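Local coordinates for phage-like element PBSX protein XepA (Bacillus subtilis, PDB 6IA5) that is of unknown function, belongs to a prophage lytic cassette, assembles as a pentamer and does not seem to be involved in host cell lysis, at residues L201-Y206 against W249-K254; F178-N183 against K257-E262. One frame throughout, in Å; residues are numbered along the deposited sequence. Where two conformers were deposited one is given.

Contact 1. Residues L201-Y206 against W249-K254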
loop_
_atom_site.group_PDB
_atom_site.type_symbol
_atom_site.label_atom_id
_atom_site.label_comp_id
_atom_site.label_asym_id
_atom_site.label_seq_id
_atom_site.Cartn_x
_atom_site.Cartn_y
_atom_site.Cartn_z
ATOM N N LEU E 201 -12.742 -29.332 14.075
ATOM C CA LEU E 201 -11.698 -30.137 14.688
ATOM C C LEU E 201 -11.880 -31.593 14.279
ATOM O O LEU E 201 -12.988 -32.130 14.334
ATOM C CB LEU E 201 -11.798 -29.978 16.214
ATOM C CG LEU E 201 -10.950 -30.932 17.056
ATOM C CD1 LEU E 201 -9.455 -30.606 16.954
ATOM C CD2 LEU E 201 -11.446 -30.942 18.501
ATOM N N LEU E 202 -10.778 -32.226 13.855
ATOM C CA LEU E 202 -10.763 -33.661 13.600
ATOM C C LEU E 202 -9.849 -34.309 14.640
ATOM O O LEU E 202 -8.704 -33.888 14.779
ATOM C CB LEU E 202 -10.257 -33.928 12.177
ATOM C CG LEU E 202 -10.258 -35.412 11.799
ATOM C CD1 LEU E 202 -11.679 -35.929 11.632
ATOM C CD2 LEU E 202 -9.438 -35.685 10.554
ATOM N N VAL E 203 -10.374 -35.291 15.377
ATOM C CA VAL E 203 -9.653 -35.923 16.475
ATOM C C VAL E 203 -9.461 -37.400 16.153
ATOM O O VAL E 203 -10.438 -38.104 15.901
ATOM C CB VAL E 203 -10.385 -35.799 17.826
ATOM C CG1 VAL E 203 -9.623 -36.533 18.934
ATOM C CG2 VAL E 203 -10.635 -34.365 18.249
ATOM N N GLU E 204 -8.206 -37.859 16.222
ATOM C CA GLU E 204 -7.882 -39.266 16.055
ATOM C C GLU E 204 -7.594 -39.904 17.414
ATOM O O GLU E 204 -6.884 -39.338 18.239
ATOM C CB GLU E 204 -6.677 -39.435 15.119
ATOM C CG GLU E 204 -6.609 -40.854 14.569
ATOM C CD GLU E 204 -5.384 -41.236 13.759
ATOM O OE1 GLU E 204 -4.676 -40.302 13.290
ATOM O OE2 GLU E 204 -5.148 -42.466 13.599
ATOM N N VAL E 205 -8.157 -41.098 17.629
ATOM C CA VAL E 205 -7.977 -41.906 18.830
ATOM C C VAL E 205 -7.283 -43.196 18.387
ATOM O O VAL E 205 -7.783 -43.902 17.509
ATOM C CB VAL E 205 -9.330 -42.215 19.503
ATOM C CG1 VAL E 205 -9.155 -43.089 20.750
ATOM C CG2 VAL E 205 -10.117 -40.938 19.819
ATOM N N TYR E 206 -6.118 -43.494 18.980
ATOM C CA TYR E 206 -5.337 -44.639 18.538
ATOM C C TYR E 206 -4.361 -45.075 19.629
ATOM O O TYR E 206 -3.883 -44.252 20.408
ATOM C CB TYR E 206 -4.587 -44.323 17.237
ATOM C CG TYR E 206 -3.605 -43.185 17.353
ATOM C CD1 TYR E 206 -4.033 -41.869 17.273
ATOM C CD2 TYR E 206 -2.247 -43.416 17.516
ATOM C CE1 TYR E 206 -3.143 -40.808 17.379
ATOM C CE2 TYR E 206 -1.338 -42.363 17.600
ATOM C CZ TYR E 206 -1.792 -41.057 17.540
ATOM O OH TYR E 206 -0.938 -39.994 17.637
ATOM N N TRP E 249 -12.954 -38.503 14.760
ATOM C CA TRP E 249 -14.214 -37.856 15.076
ATOM C C TRP E 249 -14.113 -36.391 14.673
ATOM O O TRP E 249 -13.141 -35.734 15.035
ATOM C CB TRP E 249 -14.489 -37.996 16.572
ATOM C CG TRP E 249 -14.760 -39.403 17.016
ATOM C CD1 TRP E 249 -13.849 -40.367 17.378
ATOM C CD2 TRP E 249 -16.064 -40.001 17.152
ATOM N NE1 TRP E 249 -14.505 -41.520 17.731
ATOM C CE2 TRP E 249 -15.862 -41.326 17.606
ATOM C CE3 TRP E 249 -17.372 -39.539 16.945
ATOM C CZ2 TRP E 249 -16.931 -42.183 17.868
ATOM C CZ3 TRP E 249 -18.423 -40.392 17.193
ATOM C CH2 TRP E 249 -18.201 -41.700 17.652
ATOM N N ALA E 250 -15.132 -35.900 13.954
ATOM C CA ALA E 250 -15.197 -34.530 13.482
ATOM C C ALA E 250 -16.122 -33.721 14.385
ATOM O O ALA E 250 -17.229 -34.168 14.678
ATOM C CB ALA E 250 -15.657 -34.503 12.037
ATOM N N PHE E 251 -15.668 -32.522 14.795
ATOM C CA PHE E 251 -16.450 -31.666 15.683
ATOM C C PHE E 251 -16.565 -30.262 15.102
ATOM O O PHE E 251 -15.614 -29.732 14.530
ATOM C CB PHE E 251 -15.763 -31.500 17.042
ATOM C CG PHE E 251 -15.559 -32.784 17.799
ATOM C CD1 PHE E 251 -14.464 -33.599 17.552
ATOM C CD2 PHE E 251 -16.490 -33.187 18.750
ATOM C CE1 PHE E 251 -14.290 -34.785 18.252
ATOM C CE2 PHE E 251 -16.323 -34.378 19.440
ATOM C CZ PHE E 251 -15.223 -35.165 19.197
ATOM N N ASP E 252 -17.740 -29.669 15.291
ATOM C CA ASP E 252 -17.964 -28.253 15.077
ATOM C C ASP E 252 -17.687 -27.547 16.400
ATOM O O ASP E 252 -18.407 -27.767 17.370
ATOM C CB ASP E 252 -19.399 -28.007 14.596
ATOM C CG ASP E 252 -19.814 -26.537 14.517
ATOM O OD1 ASP E 252 -18.920 -25.636 14.589
ATOM O OD2 ASP E 252 -21.033 -26.294 14.360
ATOM N N ILE E 253 -16.653 -26.692 16.437
ATOM C CA ILE E 253 -16.222 -26.171 17.730
ATOM C C ILE E 253 -16.419 -24.656 17.826
ATOM O O ILE E 253 -15.953 -24.046 18.797
ATOM C CB ILE E 253 -14.767 -26.594 18.032
ATOM C CG1 ILE E 253 -13.777 -26.063 16.989
ATOM C CG2 ILE E 253 -14.676 -28.112 18.209
ATOM C CD1 ILE E 253 -12.330 -26.286 17.378
ATOM N N LYS E 254 -17.076 -24.062 16.815
ATOM C CA LYS E 254 -17.363 -22.635 16.805
ATOM C C LYS E 254 -18.051 -22.233 18.107
ATOM O O LYS E 254 -19.072 -22.798 18.485
ATOM C CB LYS E 254 -18.287 -22.246 15.647
ATOM C CG LYS E 254 -17.614 -21.984 14.308
ATOM C CD LYS E 254 -18.542 -21.340 13.279
ATOM C CE LYS E 254 -19.917 -21.970 13.145
ATOM N NZ LYS E 254 -19.882 -23.414 12.808
#
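Leu201 to Val203 pair with Trp249 to Phe251 as antiparallel strands in the all-beta C-terminal part of XepA. Two hydrogen-bonded pairs, Leu201 with Phe251 and Val203 with Trp249, flank the non-hydrogen-bonded pair of Leu202 and Ala250. Each outer pair is closed by two backbone bonds. Phe251 N to Leu201 O is 2.7 Å, with the donor nearly in line with the carbonyl. The side chains of the outer pairs share one face of the sheet, with Phe216 packed against both aromatic residues. Phe251 turns CG away from its own carbonyl carbon (chi1 -61°), which carries the ring toward Val203. There CG2 of Val203 lies 3.7 Å from Phe251 CE1. Leu201 runs alongside the same ring and brings CD2 to 4.1 Å from Phe251 CD1. Leu201 CB also lies 3.9 Å from Ile253 CD1. The Trp249 indole NE1 is hydrogen-bonded to Glu247. On the other face, Leu202 CD1 touches Ala250 CB, and Leu202 also packs on Gly255 of a second subunit. At the end of the strand, Asp252 OD1 accepts from Lys254 N at 3.3 Å in an Asx turn.

Contact 2. Residues F178-N183 against K257-E262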
loop_
_atom_site.group_PDB
_atom_site.type_symbol
_atom_site.label_atom_id
_atom_site.label_comp_id
_atom_site.label_asym_id
_atom_site.label_seq_id
_atom_site.Cartn_x
_atom_site.Cartn_y
_atom_site.Cartn_z
ATOM N N PHE E 178 -2.830 -30.595 17.576
ATOM C CA PHE E 178 -2.872 -30.500 19.026
ATOM C C PHE E 178 -2.834 -31.892 19.643
ATOM O O PHE E 178 -3.429 -32.822 19.110
ATOM C CB PHE E 178 -4.093 -29.699 19.486
ATOM C CG PHE E 178 -4.131 -29.466 20.977
ATOM C CD1 PHE E 178 -3.454 -28.392 21.547
ATOM C CD2 PHE E 178 -4.810 -30.344 21.813
ATOM C CE1 PHE E 178 -3.463 -28.202 22.923
ATOM C CE2 PHE E 178 -4.830 -30.145 23.190
ATOM C CZ PHE E 178 -4.147 -29.077 23.743
ATOM N N VAL E 179 -2.144 -32.011 20.783
ATOM C CA VAL E 179 -2.037 -33.276 21.488
ATOM C C VAL E 179 -2.904 -33.208 22.738
ATOM O O VAL E 179 -2.630 -32.422 23.641
ATOM C CB VAL E 179 -0.571 -33.615 21.828
ATOM C CG1 VAL E 179 -0.457 -34.900 22.646
ATOM C CG2 VAL E 179 0.294 -33.674 20.577
ATOM N N PHE E 180 -3.953 -34.031 22.778
ATOM C CA PHE E 180 -4.781 -34.118 23.967
ATOM C C PHE E 180 -4.117 -35.081 24.947
ATOM O O PHE E 180 -4.066 -34.799 26.140
ATOM C CB PHE E 180 -6.198 -34.590 23.616
ATOM C CG PHE E 180 -6.948 -33.652 22.701
ATOM C CD1 PHE E 180 -7.697 -32.608 23.226
ATOM C CD2 PHE E 180 -6.889 -33.803 21.316
ATOM C CE1 PHE E 180 -8.391 -31.743 22.390
ATOM C CE2 PHE E 180 -7.577 -32.938 20.476
ATOM C CZ PHE E 180 -8.329 -31.911 21.014
ATOM N N HIS E 181 -3.654 -36.220 24.408
ATOM C CA HIS E 181 -2.991 -37.293 25.124
ATOM C C HIS E 181 -1.967 -37.919 24.184
ATOM O O HIS E 181 -2.217 -38.089 22.987
ATOM C CB HIS E 181 -3.970 -38.410 25.512
ATOM C CG HIS E 181 -5.035 -38.011 26.477
ATOM N ND1 HIS E 181 -4.852 -38.044 27.845
ATOM C CD2 HIS E 181 -6.297 -37.576 26.281
ATOM C CE1 HIS E 181 -5.948 -37.658 28.460
ATOM N NE2 HIS E 181 -6.859 -37.367 27.513
ATOM N N GLU E 182 -0.811 -38.290 24.742
ATOM C CA GLU E 182 0.167 -39.074 24.011
ATOM C C GLU E 182 0.595 -40.260 24.868
ATOM O O GLU E 182 1.199 -40.076 25.919
ATOM C CB GLU E 182 1.367 -38.187 23.711
ATOM C CG GLU E 182 2.485 -38.904 22.996
ATOM C CD GLU E 182 3.366 -37.928 22.253
ATOM O OE1 GLU E 182 4.026 -37.069 22.881
ATOM O OE2 GLU E 182 3.314 -37.995 21.032
ATOM N N ASN E 183 0.243 -41.468 24.425
ATOM C CA ASN E 183 0.623 -42.689 25.117
ATOM C C ASN E 183 0.167 -42.659 26.576
ATOM O O ASN E 183 0.918 -43.042 27.472
ATOM C CB ASN E 183 2.127 -42.940 25.008
ATOM C CG ASN E 183 2.568 -43.104 23.576
ATOM O OD1 ASN E 183 1.912 -43.790 22.801
ATOM N ND2 ASN E 183 3.662 -42.454 23.224
ATOM N N LYS E 257 -14.466 -22.197 23.981
ATOM C CA LYS E 257 -13.178 -21.642 24.356
ATOM C C LYS E 257 -12.119 -22.743 24.340
ATOM O O LYS E 257 -10.998 -22.517 23.902
ATOM C CB LYS E 257 -13.264 -20.988 25.745
ATOM C CG LYS E 257 -14.179 -19.778 25.863
ATOM C CD LYS E 257 -13.476 -18.463 25.555
ATOM C CE LYS E 257 -13.961 -17.267 26.348
ATOM N NZ LYS E 257 -15.400 -17.408 26.657
ATOM N N GLU E 258 -12.479 -23.939 24.820
ATOM C CA GLU E 258 -11.527 -25.037 24.869
ATOM C C GLU E 258 -12.226 -26.354 24.558
ATOM O O GLU E 258 -13.429 -26.493 24.802
ATOM C CB GLU E 258 -10.929 -25.185 26.270
ATOM C CG GLU E 258 -10.187 -23.950 26.727
ATOM C CD GLU E 258 -9.573 -24.097 28.103
ATOM O OE1 GLU E 258 -10.321 -24.064 29.098
ATOM O OE2 GLU E 258 -8.354 -24.276 28.165
ATOM N N ILE E 259 -11.434 -27.323 24.089
ATOM C CA ILE E 259 -11.930 -28.670 23.830
ATOM C C ILE E 259 -11.067 -29.648 24.617
ATOM O O ILE E 259 -9.838 -29.561 24.604
ATOM C CB ILE E 259 -11.924 -28.987 22.313
ATOM C CG1 ILE E 259 -12.775 -28.004 21.496
ATOM C CG2 ILE E 259 -12.313 -30.444 22.064
ATOM C CD1 ILE E 259 -14.236 -27.954 21.886
ATOM N N ILE E 260 -11.726 -30.570 25.312
ATOM C CA ILE E 260 -11.022 -31.560 26.107
ATOM C C ILE E 260 -11.514 -32.940 25.667
ATOM O O ILE E 260 -12.720 -33.164 25.517
ATOM C CB ILE E 260 -11.284 -31.305 27.603
ATOM C CG1 ILE E 260 -10.623 -29.998 28.063
ATOM C CG2 ILE E 260 -10.819 -32.484 28.432
ATOM C CD1 ILE E 260 -11.087 -29.506 29.422
ATOM N N MET E 261 -10.559 -33.852 25.463
ATOM C CA MET E 261 -10.857 -35.237 25.148
ATOM C C MET E 261 -10.384 -36.082 26.320
ATOM O O MET E 261 -9.213 -36.448 26.383
ATOM C CB MET E 261 -10.093 -35.641 23.883
ATOM C CG MET E 261 -10.519 -34.823 22.659
ATOM S SD MET E 261 -12.094 -35.480 22.069
ATOM C CE MET E 261 -13.017 -33.965 21.780
ATOM N N GLU E 262 -11.298 -36.383 27.247
ATOM C CA GLU E 262 -10.920 -36.975 28.515
ATOM C C GLU E 262 -10.891 -38.497 28.390
ATOM O O GLU E 262 -11.862 -39.121 27.939
ATOM C CB GLU E 262 -11.902 -36.534 29.606
ATOM C CG GLU E 262 -11.777 -37.314 30.902
ATOM C CD GLU E 262 -12.659 -36.815 32.042
ATOM O OE1 GLU E 262 -13.581 -36.021 31.792
ATOM O OE2 GLU E 262 -12.411 -37.186 33.191
#
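Phe180 and His181 carry this contact, reaching Met261 from a corner of the chain between strands 175-179 and 181-184. Before the corner, Phe178 does not touch 257-262. It serves instead as a backing for Phe180, with its CD2 over the centre of one ring face. Met261 CG covers the opposite face, 3.6 Å from the Phe180 ring centroid and 11° off the ring normal. This is a CH-pi contact, and the Phe180 ring is sandwiched between the two side chains. The Met261 chain bends at chi2 (-78°) and continues away from the ring. Met261 SD therefore stands farther out over the same face, 5.2 Å from the Phe180 ring centroid, in a distant Met-aromatic contact. The edge of the Phe180 ring is used as well. Phe180 CE1 lies 3.4 Å from Ile259 O, near the ring plane, and 4.1 Å from Ile259 CG2.

His181 follows with a polar contact. His181 NE2 gives a weak hydrogen bond to Met261 O at 2.8 Å, with a bent N-H...O angle of 130°. The carbonyl oxygen lies at the edge of the imidazole, near its plane. The two rings thus meet Met261 at its side chain and, weakly, at its backbone oxygen.

Phe180 and His181 both face Val273 in a classic beta bulge, which ties the corner to strand 271-278. Leu201 and Val203 of strand 200-207 pack on Phe180. Strand 258-267 pairs with strand 211-219, where Phe216 packs on Met261.

The centres of contact 1 and contact 2 are about 10 Å apart, in the same all-beta C-terminal region. Both contacts reach the same antiparallel sheet. Along the chain the order is 178-183, 201-206, 249-254 and 257-262, so contact 1 falls within the span that contact 2 brings together. Strands 247-252 and 258-267 are consecutive. The contacts meet directly through apolar side chains. Phe251 CZ is 3.6 Å from Met261 CE, and Leu201 CD2 is 3.7 Å from Ile259 CG2. Ile253 CG2 is likewise 3.7 Å from Ile259 CD1. The strand pair of contact 1 and the corner of contact 2 thus share one apolar interior, which joins residues distant in sequence.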